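Local coordinates for protein 3-hydroxyacyl-CoA dehydrogenase (Archaeoglobus fulgidus, PDB 1ZEJ) that probably acts as an NAD-dependent dehydrogenase of the 3-hydroxyacyl-CoA dehydrogenase family, oxidising a hydroxyl group on its substrate, and works as a homodimer, at residues A[74-79]-A[153-158]; A[129-132]-A[138-141]. One frame throughout, in Å; residues are numbered along the deposited sequence.

Contact 1. Residues A[74-79]-A[153-158]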
loop_
_atom_site.group_PDB
_atom_site.type_symbol
_atom_site.label_atom_id
_atom_site.label_comp_id
_atom_site.label_asym_id
_atom_site.label_seq_id
_atom_site.Cartn_x
_atom_site.Cartn_y
_atom_site.Cartn_z
ATOM N N CYS A 74 -30.043 25.147 -0.687
ATOM C CA CYS A 74 -28.940 24.361 -0.128
ATOM C C CYS A 74 -27.602 25.078 -0.336
ATOM O O CYS A 74 -27.472 25.839 -1.267
ATOM C CB CYS A 74 -28.909 22.972 -0.754
ATOM S SG CYS A 74 -30.248 21.898 -0.139
ATOM N N ASP A 75 -26.615 24.783 0.508
ATOM C CA ASP A 75 -25.344 25.470 0.506
ATOM C C ASP A 75 -24.307 24.767 -0.378
ATOM O O ASP A 75 -23.289 25.357 -0.745
ATOM C CB ASP A 75 -24.842 25.507 1.930
ATOM C CG ASP A 75 -25.773 26.224 2.837
ATOM O OD1 ASP A 75 -25.915 27.441 2.638
ATOM O OD2 ASP A 75 -26.385 25.594 3.713
ATOM N N ILE A 76 -24.553 23.489 -0.662
ATOM C CA ILE A 76 -23.656 22.639 -1.417
ATOM C C ILE A 76 -24.539 21.541 -2.041
ATOM O O ILE A 76 -25.533 21.087 -1.424
ATOM C CB ILE A 76 -22.621 21.863 -0.531
ATOM C CG1 ILE A 76 -21.628 22.793 0.178
ATOM C CG2 ILE A 76 -21.862 20.862 -1.392
ATOM C CD1 ILE A 76 -20.519 22.031 1.054
ATOM N N VAL A 77 -24.258 21.195 -3.289
ATOM C CA VAL A 77 -24.895 20.065 -3.954
ATOM C C VAL A 77 -23.861 18.963 -4.201
ATOM O O VAL A 77 -22.743 19.220 -4.707
ATOM C CB VAL A 77 -25.501 20.455 -5.270
ATOM C CG1 VAL A 77 -26.182 19.225 -5.973
ATOM C CG2 VAL A 77 -26.458 21.607 -5.063
HETATM N N MSE A 78 -24.222 17.748 -3.802
HETATM C CA MSE A 78 -23.406 16.531 -4.075
HETATM C C MSE A 78 -24.194 15.664 -5.044
HETATM O O MSE A 78 -25.350 15.319 -4.785
HETATM C CB MSE A 78 -23.167 15.745 -2.799
HETATM C CG MSE A 78 -22.596 16.582 -1.662
HETATM SE SE MSE A 78 -20.702 16.270 -1.557
HETATM C CE MSE A 78 -20.147 17.565 -0.115
ATOM N N GLU A 79 -23.581 15.319 -6.166
ATOM C CA GLU A 79 -24.202 14.480 -7.175
ATOM C C GLU A 79 -23.555 13.083 -7.184
ATOM O O GLU A 79 -22.336 12.955 -7.252
ATOM C CB GLU A 79 -24.156 15.187 -8.536
ATOM C CG GLU A 79 -24.499 14.277 -9.709
ATOM C CD GLU A 79 -23.353 13.396 -10.139
ATOM O OE1 GLU A 79 -22.329 13.950 -10.546
ATOM O OE2 GLU A 79 -23.467 12.149 -10.084
ATOM N N VAL A 153 -12.914 25.390 -3.893
ATOM C CA VAL A 153 -12.137 24.393 -3.216
ATOM C C VAL A 153 -12.070 24.604 -1.713
ATOM O O VAL A 153 -12.283 23.661 -0.947
ATOM C CB VAL A 153 -10.700 24.295 -3.774
ATOM C CG1 VAL A 153 -9.972 23.164 -3.086
ATOM C CG2 VAL A 153 -10.746 24.092 -5.275
ATOM N N ALA A 154 -11.717 25.813 -1.279
ATOM C CA ALA A 154 -11.532 26.055 0.153
ATOM C C ALA A 154 -12.840 25.882 0.955
ATOM O O ALA A 154 -12.832 25.379 2.079
ATOM C CB ALA A 154 -10.961 27.451 0.369
ATOM N N PHE A 155 -13.945 26.309 0.378
ATOM C CA PHE A 155 -15.253 26.113 0.955
ATOM C C PHE A 155 -15.568 24.617 1.151
ATOM O O PHE A 155 -15.894 24.184 2.252
ATOM C CB PHE A 155 -16.308 26.732 0.069
ATOM C CG PHE A 155 -17.681 26.672 0.656
ATOM C CD1 PHE A 155 -18.122 27.655 1.531
ATOM C CD2 PHE A 155 -18.531 25.657 0.360
ATOM C CE1 PHE A 155 -19.444 27.606 2.082
ATOM C CE2 PHE A 155 -19.840 25.614 0.913
ATOM C CZ PHE A 155 -20.268 26.578 1.758
ATOM N N VAL A 156 -15.405 23.840 0.103
ATOM C CA VAL A 156 -15.682 22.388 0.164
ATOM C C VAL A 156 -14.690 21.660 1.058
ATOM O O VAL A 156 -15.088 20.835 1.868
ATOM C CB VAL A 156 -15.752 21.775 -1.216
ATOM C CG1 VAL A 156 -16.020 20.268 -1.121
ATOM C CG2 VAL A 156 -16.844 22.433 -2.001
ATOM N N GLU A 157 -13.412 22.038 0.995
ATOM C CA GLU A 157 -12.408 21.476 1.885
ATOM C C GLU A 157 -12.742 21.721 3.349
ATOM O O GLU A 157 -12.647 20.811 4.160
ATOM C CB GLU A 157 -11.002 22.020 1.555
ATOM C CG GLU A 157 -9.943 21.362 2.356
ATOM C CD GLU A 157 -8.528 21.785 1.996
ATOM O OE1 GLU A 157 -8.349 22.829 1.307
ATOM O OE2 GLU A 157 -7.619 21.072 2.451
ATOM N N GLY A 158 -13.124 22.957 3.680
ATOM C CA GLY A 158 -13.507 23.329 5.043
ATOM C C GLY A 158 -14.737 22.544 5.510
ATOM O O GLY A 158 -14.738 21.981 6.593
#
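In the NAD-binding domain, whose GxGxxG pattern and parallel strands fit a Rossmann-type fold, helix 150-162 packs against one side of the central sheet, and here its Phe155 reaches Ile76 in segment 74-79. The contact is small, burying 164 Å² in all, and rests on one apolar pair. Ile76 is modelled in two conformers, and the distances given for it belong to the one described here. Ile76 CG1 lies 3.4 Å from Phe155 CE2, meeting the phenyl ring at its edge and near its plane. From the same branch, Ile76 CD1 comes within 3.6 Å of Phe155 CE2, so two successive carbons of one isoleucine branch touch the same ring carbon. Phe155 CG stands anti to the backbone N (chi1 -175°), which carries the ring out from the helix toward the strand; a long, flat residue suits this place because the nearest CA atoms, those of Ile76 and Val156, are still 8.1 Å apart. The branched isoleucine suits a buried position in the sheet, where CG1 and CD1 supply a greasy surface for the ring. Asp75 adds its backbone, with the carbonyl O lying 3.8 Å from Phe155 CE2 in an oblique approach. No hydrogen bond joins the segments. The Asp75 carboxylate is engaged elsewhere, through OD2 to the backbone N of Lys14. Strand 76-79 runs between strands 14-18 and 103-105; Ile76 also touches Cys104, a neighbour shared with Val156 of the helix, while Phe155 rests on Pro102 and Val156 extends the packing to Ile142 of strand 139-144.

Contact 2. Residues A[129-132]-A[138-141]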
loop_
_atom_site.group_PDB
_atom_site.type_symbol
_atom_site.label_atom_id
_atom_site.label_comp_id
_atom_site.label_asym_id
_atom_site.label_seq_id
_atom_site.Cartn_x
_atom_site.Cartn_y
_atom_site.Cartn_z
ATOM N N HIS A 129 -14.628 12.744 -4.222
ATOM C CA HIS A 129 -14.484 11.313 -4.272
ATOM C C HIS A 129 -14.464 10.729 -2.853
ATOM O O HIS A 129 -13.514 10.894 -2.090
ATOM C CB HIS A 129 -13.201 11.007 -5.052
ATOM C CG HIS A 129 -12.866 9.563 -5.168
ATOM N ND1 HIS A 129 -11.560 9.120 -5.248
ATOM C CD2 HIS A 129 -13.652 8.454 -5.252
ATOM C CE1 HIS A 129 -11.558 7.799 -5.337
ATOM N NE2 HIS A 129 -12.815 7.374 -5.332
ATOM N N TRP A 130 -15.608 10.168 -2.482
ATOM C CA TRP A 130 -15.821 9.554 -1.189
ATOM C C TRP A 130 -15.424 8.123 -1.298
ATOM O O TRP A 130 -15.529 7.526 -2.355
ATOM C CB TRP A 130 -17.306 9.583 -0.821
ATOM C CG TRP A 130 -17.901 10.955 -0.609
ATOM C CD1 TRP A 130 -18.328 11.812 -1.581
ATOM C CD2 TRP A 130 -18.172 11.602 0.632
ATOM N NE1 TRP A 130 -18.844 12.941 -1.028
ATOM C CE2 TRP A 130 -18.741 12.847 0.334
ATOM C CE3 TRP A 130 -17.972 11.260 1.966
ATOM C CZ2 TRP A 130 -19.144 13.747 1.325
ATOM C CZ3 TRP A 130 -18.388 12.148 2.958
ATOM C CH2 TRP A 130 -18.949 13.382 2.634
HETATM N N MSE A 131 -14.992 7.534 -0.187
HETATM C CA MSE A 131 -14.620 6.117 -0.172
HETATM C C MSE A 131 -15.822 5.323 0.362
HETATM O O MSE A 131 -16.849 5.885 0.730
HETATM C CB MSE A 131 -13.356 5.889 0.664
HETATM C CG MSE A 131 -12.223 6.858 0.406
HETATM SE SE MSE A 131 -11.503 6.731 -1.406
HETATM C CE MSE A 131 -11.020 8.620 -1.762
ATOM N N ASN A 132 -15.731 4.020 0.312
ATOM C CA ASN A 132 -16.879 3.173 0.586
ATOM C C ASN A 132 -16.704 2.409 1.874
ATOM O O ASN A 132 -15.779 1.616 1.956
ATOM C CB ASN A 132 -17.050 2.165 -0.560
ATOM C CG ASN A 132 -18.421 1.473 -0.542
ATOM O OD1 ASN A 132 -19.410 1.977 0.025
ATOM N ND2 ASN A 132 -18.480 0.317 -1.162
ATOM N N PRO A 138 -12.451 7.575 6.416
ATOM C CA PRO A 138 -12.106 8.984 6.648
ATOM C C PRO A 138 -11.636 9.810 5.463
ATOM O O PRO A 138 -11.826 11.032 5.490
ATOM C CB PRO A 138 -11.011 8.884 7.727
ATOM C CG PRO A 138 -10.403 7.576 7.518
ATOM C CD PRO A 138 -11.510 6.683 7.107
ATOM N N LEU A 139 -11.078 9.192 4.419
ATOM C CA LEU A 139 -10.524 9.965 3.309
ATOM C C LEU A 139 -11.590 10.430 2.327
ATOM O O LEU A 139 -12.485 9.659 1.939
ATOM C CB LEU A 139 -9.401 9.188 2.583
ATOM C CG LEU A 139 -8.750 9.977 1.451
ATOM C CD1 LEU A 139 -7.749 11.023 2.002
ATOM C CD2 LEU A 139 -8.051 9.090 0.525
ATOM N N VAL A 140 -11.529 11.708 1.976
ATOM C CA VAL A 140 -12.284 12.219 0.845
ATOM C C VAL A 140 -11.306 13.020 0.008
ATOM O O VAL A 140 -10.564 13.850 0.529
ATOM C CB VAL A 140 -13.483 13.079 1.257
ATOM C CG1 VAL A 140 -14.265 13.515 0.055
ATOM C CG2 VAL A 140 -14.365 12.320 2.182
ATOM N N GLU A 141 -11.288 12.743 -1.279
ATOM C CA GLU A 141 -10.473 13.494 -2.228
ATOM C C GLU A 141 -11.318 14.535 -2.932
ATOM O O GLU A 141 -12.429 14.242 -3.361
ATOM C CB GLU A 141 -9.894 12.593 -3.284
ATOM C CG GLU A 141 -8.800 11.675 -2.789
ATOM C CD GLU A 141 -8.290 10.773 -3.904
ATOM O OE1 GLU A 141 -9.152 10.273 -4.694
ATOM O OE2 GLU A 141 -7.035 10.593 -4.026
HETATM O O HOH W 1 -14.911 8.782 2.391
#
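His129 and Glu141 are joined by three hydrogen bonds, two between backbones and one between side chains. His129 N gives a nearly straight bond to Glu141 O (2.8 Å, 168°), and Glu141 N returns one to His129 O at 3.0 Å, making a hydrogen-bonded antiparallel pair. On the same face of the sheet the two side chains lie alongside each other, and His129 ND1 donates to Glu141 OE1 at 2.7 Å. That oxygen sits at the edge of the imidazole, close to its plane, although ring and carboxylate planes are turned 49° apart. This bond fixes the rotation of His129, predicted to be important for catalytic activity. Ser174 OG also binds Glu141 OE1 and Val176 N holds OE2, a reach that suits the long glutamate chain. An alanine here removes the carboxylate and is likely to leave His129 ND1, Ser174 OG and Val176 N without this partner, with the imidazole freer to turn. At Met131 and Leu139 the backbones draw apart, and a water bridges them, accepting from Met131 N and donating to Leu139 O at 2.6 Å. Met131, present as selenomethionine, curls its chain to lay CE over one face of the His129 ring, toward the rim, and 3.8 Å from Leu139 CD2; methionine's flexible, unbranched chain allows this. Across the sheet, Val140 offers a methyl C-H, at CG2, to the indole face, an off-centre CH-pi contact 4.2 Å from the centroid of the Trp130 six-membered ring. The hairpin of strands 125-130 and 139-144 lies between strands 103-105 and 166-171; Trp130 packs on Met23, a predicted NAD(+)-binding residue in helix 22-32, while Met131 and Leu139 meet Val176 of helix 175-193 and His207 of the second subunit.

In the fold
From the N terminus, the chain lays down strands 14-18, 36-40 and 62-65 before reaching 74-79, the first half of contact 1. It then passes through helix 85-96 and strand 103-105 to strand 125-130, where the short connection after 129-132 returns as 138-141 and closes contact 2. Strand 139-144 leads on to helix 150-162, whose residues 153-158 complete contact 1. The hairpin of contact 2 therefore falls wholly within the longer loop of contact 1, and the centres lie about 14 Å apart. One joins helix to sheet, the other strand to strand; they touch where Met78 SE approaches Trp130 NE1 at 3.8 Å.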